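Local atomic coordinates of haloacid delahogenase-like family hydrolase (Xanthomonas campestris pv. campestris, PDB entry 2PKE), a protein that probably acts as a magnesium-dependent phosphatase of the haloacid dehalogenase-like hydrolase family. Residues K144-S148 with G149-L153; E85-E88 with A89-A93. One frame throughout, in Å; residues are numbered along the deposited sequence.

Contact 1 of 2, residues K144-S148 with G149-L153; sequences KIEQS and GLSDL
A chi1 of 68° sets Ser148 OG between its own backbone N and carbonyl carbon, from where it meets Leu150 N. The other key torsion is chi1 of Glu146, -166°, which puts CG anti to the backbone N; a bend at chi2 then brings the carboxylate round to Ser151. The chain is unbroken where helix 138-148 runs out into a turn. Ser148 OG accepts a bond from Leu150 N at 3.0 Å, with an N-H...O angle of 160°, and donates to Ile145 O at 2.6 Å. The hydroxyl links Leu150, just past the helix, to a carbonyl of the last helical turn. Gly149 is the first residue to leave helical angles, and its positive phi turns the chain out of the helix. Gly149 N makes a weak bond to Glu146 O at 3.4 Å. A water bridges the two segments: it donates to Glu146 O at 2.9 Å and accepts from Ser151 N at 3.0 Å. On the outer side, Ser151 OG donates to Glu146 OE1 at 3.2 Å, reaching it from above the carboxylate plane. On the inner side, Ile145 and Leu150 cross at about a right angle, CD1 of Ile145 touching CB of Leu150 at 3.8 Å. Lys144, one turn back, forms a salt bridge with the magnesium ligand Asp21. Leu150 and Leu153 pack on helix 117-125, and the loop leads from helix 138-148 to strand 157-160 at the edge of the parallel sheet, in the Rossmann-like alpha/beta core of HAD hydrolases.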
loop_
_atom_site.group_PDB
_atom_site.type_symbol
_atom_site.label_atom_id
_atom_site.label_comp_id
_atom_site.label_asym_id
_atom_site.label_seq_id
_atom_site.Cartn_x
_atom_site.Cartn_y
_atom_site.Cartn_z
ATOM N N LYS A 144 -7.726 -2.880 8.843
ATOM C CA LYS A 144 -8.461 -4.103 9.165
ATOM C C LYS A 144 -7.785 -4.835 10.318
ATOM O O LYS A 144 -8.462 -5.191 11.267
ATOM C CB LYS A 144 -8.648 -5.020 7.953
ATOM C CG LYS A 144 -9.561 -4.459 6.801
ATOM C CD LYS A 144 -10.047 -5.612 5.890
ATOM C CE LYS A 144 -10.117 -5.335 4.415
ATOM N NZ LYS A 144 -11.128 -6.243 3.696
ATOM N N ILE A 145 -6.463 -4.993 10.266
ATOM C CA ILE A 145 -5.777 -5.624 11.394
ATOM C C ILE A 145 -6.002 -4.848 12.707
ATOM O O ILE A 145 -6.160 -5.450 13.746
ATOM C CB ILE A 145 -4.285 -5.952 11.081
ATOM C CG1 ILE A 145 -3.636 -6.720 12.234
ATOM C CG2 ILE A 145 -3.467 -4.717 10.767
ATOM C CD1 ILE A 145 -4.265 -8.112 12.487
ATOM N N GLU A 146 -6.036 -3.531 12.666
ATOM C CA GLU A 146 -6.288 -2.733 13.894
ATOM C C GLU A 146 -7.752 -2.873 14.354
ATOM O O GLU A 146 -7.986 -3.167 15.509
ATOM C CB GLU A 146 -5.823 -1.278 13.681
ATOM C CG GLU A 146 -5.701 -0.356 14.983
ATOM C CD GLU A 146 -4.597 -0.765 16.045
ATOM O OE1 GLU A 146 -3.476 -1.212 15.670
ATOM O OE2 GLU A 146 -4.867 -0.617 17.269
ATOM N N GLN A 147 -8.722 -2.755 13.446
ATOM C CA GLN A 147 -10.147 -2.955 13.748
ATOM C C GLN A 147 -10.432 -4.343 14.301
ATOM O O GLN A 147 -11.433 -4.536 14.975
ATOM C CB GLN A 147 -11.041 -2.824 12.482
ATOM C CG GLN A 147 -11.132 -1.456 11.750
ATOM C CD GLN A 147 -11.928 -1.523 10.399
ATOM O OE1 GLN A 147 -11.337 -1.556 9.296
ATOM N NE2 GLN A 147 -13.270 -1.554 10.500
ATOM N N SER A 148 -9.600 -5.321 13.946
ATOM C CA SER A 148 -9.871 -6.734 14.210
ATOM C C SER A 148 -9.694 -7.079 15.655
ATOM O O SER A 148 -10.312 -8.013 16.121
ATOM C CB SER A 148 -8.978 -7.689 13.375
ATOM O OG SER A 148 -7.617 -7.622 13.773
ATOM N N GLY A 149 -8.809 -6.356 16.338
ATOM C CA GLY A 149 -8.352 -6.709 17.675
ATOM C C GLY A 149 -7.156 -7.640 17.715
ATOM O O GLY A 149 -6.547 -7.827 18.764
ATOM N N LEU A 150 -6.759 -8.186 16.563
ATOM C CA LEU A 150 -5.630 -9.120 16.489
ATOM C C LEU A 150 -4.236 -8.475 16.340
ATOM O O LEU A 150 -3.281 -9.187 16.183
ATOM C CB LEU A 150 -5.829 -10.084 15.293
ATOM C CG LEU A 150 -7.111 -10.942 15.239
ATOM C CD1 LEU A 150 -7.205 -11.583 13.897
ATOM C CD2 LEU A 150 -7.124 -12.015 16.318
ATOM N N SER A 151 -4.130 -7.145 16.382
ATOM C CA SER A 151 -2.823 -6.428 16.288
ATOM C C SER A 151 -1.762 -6.867 17.250
ATOM O O SER A 151 -0.595 -6.864 16.930
ATOM C CB SER A 151 -2.997 -4.915 16.511
ATOM O OG SER A 151 -3.523 -4.347 15.360
ATOM N N ASP A 152 -2.148 -7.184 18.464
ATOM C CA ASP A 152 -1.175 -7.643 19.432
ATOM C C ASP A 152 -0.491 -8.930 19.012
ATOM O O ASP A 152 0.625 -9.170 19.455
ATOM C CB ASP A 152 -1.783 -7.787 20.843
ATOM C CG ASP A 152 -2.872 -8.836 20.900
ATOM O OD1 ASP A 152 -3.693 -8.909 19.979
ATOM O OD2 ASP A 152 -2.919 -9.574 21.892
ATOM N N LEU A 153 -1.154 -9.773 18.208
ATOM C CA LEU A 153 -0.570 -11.002 17.721
ATOM C C LEU A 153 0.181 -10.859 16.408
ATOM O O LEU A 153 0.982 -11.714 16.080
ATOM C CB LEU A 153 -1.645 -12.087 17.505
ATOM C CG LEU A 153 -2.457 -12.540 18.717
ATOM C CD1 LEU A 153 -3.646 -13.394 18.297
ATOM C CD2 LEU A 153 -1.525 -13.321 19.649
HETATM O O HOH W 1 -6.002 -4.824 16.858
#

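Contact 2 of 2, residues E85-E88 with A89-A93; sequences ELTE and ARIEA
Thr87 and Ile91 make the tightly packed part of this contact. Thr87 OG1 accepts a bond from Ile91 N at 3.0 Å, bent to 135° at the hydrogen, and lies 3.4 Å from Ile91 CB. The same hydroxyl bonds to Ala83 O, so a buried polar atom is held from the helix and from the loop. Thr87 O accepts a bond from Arg90 N at 2.9 Å, which closes a type I' beta turn from Thr87 to Arg90. That donor sits above the carbonyl plane. Glu88, with positive phi, is the C-prime residue of a Schellman motif: Ala89 N bonds to Ile84 O, and Glu88 N to Glu85 O.

The solvent side is looser; Glu88 and Arg90 are exposed there. The Arg90 chain bends at chi2 (65°) and doubles back over the turn. Arg90 NH1 donates to Glu88 O at 3.1 Å with a nearly straight angle of 170°. The oxygen lies in the guanidinium plane, and the bond uses a lone pair in the carbonyl plane. The Glu88 carboxylate stays apart, with OE1 5.6 Å from Arg90 NH1.

Tyr45 touches both Thr87 and Ile91, and Leu42 of helix 28-42 packs on Thr87. Ala89 and Ile91 also pack on Ala93 of the second subunit. The turn joins helix 72-86 to helix 93-107 at the tip of the all-helical insertion, probably the cap domain of this HAD-type protein.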
loop_
_atom_site.group_PDB
_atom_site.type_symbol
_atom_site.label_atom_id
_atom_site.label_comp_id
_atom_site.label_asym_id
_atom_site.label_seq_id
_atom_site.Cartn_x
_atom_site.Cartn_y
_atom_site.Cartn_z
ATOM N N GLU A 85 -21.225 2.155 -18.803
ATOM C CA GLU A 85 -21.348 1.252 -19.972
ATOM C C GLU A 85 -22.677 0.548 -20.073
ATOM O O GLU A 85 -23.318 0.541 -21.143
ATOM C CB GLU A 85 -20.295 0.145 -19.931
ATOM C CG GLU A 85 -18.879 0.621 -20.079
ATOM C CD GLU A 85 -18.608 1.189 -21.437
ATOM O OE1 GLU A 85 -19.061 0.595 -22.444
ATOM O OE2 GLU A 85 -17.950 2.253 -21.490
ATOM N N LEU A 86 -23.052 -0.107 -18.985
ATOM C CA LEU A 86 -24.264 -0.896 -18.948
ATOM C C LEU A 86 -25.504 -0.065 -19.255
ATOM O O LEU A 86 -26.398 -0.552 -19.944
ATOM C CB LEU A 86 -24.444 -1.582 -17.597
ATOM C CG LEU A 86 -23.583 -2.804 -17.336
ATOM C CD1 LEU A 86 -23.631 -3.212 -15.832
ATOM C CD2 LEU A 86 -24.013 -3.929 -18.240
ATOM N N THR A 87 -25.560 1.166 -18.726
ATOM C CA THR A 87 -26.722 2.038 -18.901
ATOM C C THR A 87 -26.575 2.995 -20.089
ATOM O O THR A 87 -27.412 3.894 -20.260
ATOM C CB THR A 87 -26.993 2.868 -17.651
ATOM O OG1 THR A 87 -25.937 3.822 -17.480
ATOM C CG2 THR A 87 -27.087 1.962 -16.388
ATOM N N GLU A 88 -25.554 2.760 -20.924
ATOM C CA GLU A 88 -25.254 3.589 -22.108
ATOM C C GLU A 88 -25.214 5.060 -21.696
ATOM O O GLU A 88 -25.887 5.895 -22.298
ATOM C CB GLU A 88 -26.273 3.371 -23.248
ATOM C CG GLU A 88 -26.394 1.920 -23.811
ATOM C CD GLU A 88 -25.101 1.396 -24.456
ATOM O OE1 GLU A 88 -24.206 2.216 -24.770
ATOM O OE2 GLU A 88 -24.976 0.160 -24.650
ATOM N N ALA A 89 -24.461 5.349 -20.640
ATOM C CA ALA A 89 -24.339 6.706 -20.079
ATOM C C ALA A 89 -25.674 7.355 -19.664
ATOM O O ALA A 89 -25.766 8.580 -19.547
ATOM C CB ALA A 89 -23.531 7.629 -21.043
ATOM N N ARG A 90 -26.706 6.538 -19.425
ATOM C CA ARG A 90 -27.993 7.061 -18.903
ATOM C C ARG A 90 -27.949 7.262 -17.399
ATOM O O ARG A 90 -28.736 8.054 -16.848
ATOM C CB ARG A 90 -29.168 6.143 -19.217
ATOM C CG ARG A 90 -29.908 6.482 -20.468
ATOM C CD ARG A 90 -29.074 6.301 -21.710
ATOM N NE ARG A 90 -29.902 6.436 -22.915
ATOM C CZ ARG A 90 -29.447 6.382 -24.162
ATOM N NH1 ARG A 90 -28.154 6.188 -24.406
ATOM N NH2 ARG A 90 -30.291 6.520 -25.168
ATOM N N ILE A 91 -27.037 6.555 -16.728
ATOM C CA ILE A 91 -27.039 6.576 -15.291
ATOM C C ILE A 91 -26.945 7.996 -14.759
ATOM O O ILE A 91 -26.127 8.788 -15.232
ATOM C CB ILE A 91 -25.938 5.702 -14.691
ATOM C CG1 ILE A 91 -26.231 5.520 -13.184
ATOM C CG2 ILE A 91 -24.520 6.304 -14.967
ATOM C CD1 ILE A 91 -25.536 4.351 -12.493
ATOM N N GLU A 92 -27.817 8.325 -13.802
ATOM C CA GLU A 92 -27.775 9.618 -13.122
ATOM C C GLU A 92 -26.540 9.845 -12.224
ATOM O O GLU A 92 -26.096 8.936 -11.569
ATOM C CB GLU A 92 -29.034 9.771 -12.276
ATOM C CG GLU A 92 -30.291 9.996 -13.112
ATOM C CD GLU A 92 -30.242 11.260 -13.917
ATOM O OE1 GLU A 92 -29.359 12.112 -13.670
ATOM O OE2 GLU A 92 -31.092 11.392 -14.808
ATOM N N ALA A 93 -26.020 11.078 -12.184
ATOM C CA ALA A 93 -24.939 11.441 -11.252
ATOM C C ALA A 93 -25.329 11.084 -9.802
ATOM O O ALA A 93 -24.525 10.579 -9.030
ATOM C CB ALA A 93 -24.601 12.950 -11.384
#

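How the contacts relate
Both contacts lie where a helix ends in a turn, but they belong to different parts of the molecule. Contact 2 comes first along the chain. Their centres are 40 Å apart and their nearest atoms about 23 Å, so they do not touch. Contact 1 flanks the sheet that carries the metal site: the side chain of Leu150 is about 12 Å from the magnesium ion, which Asp19, Asp21 and Asn187 bind. Contact 2 lies away from this site, its centre about 33 Å from that of the chain, and it meets the second subunit. No other chain of the assembly touches contact 1.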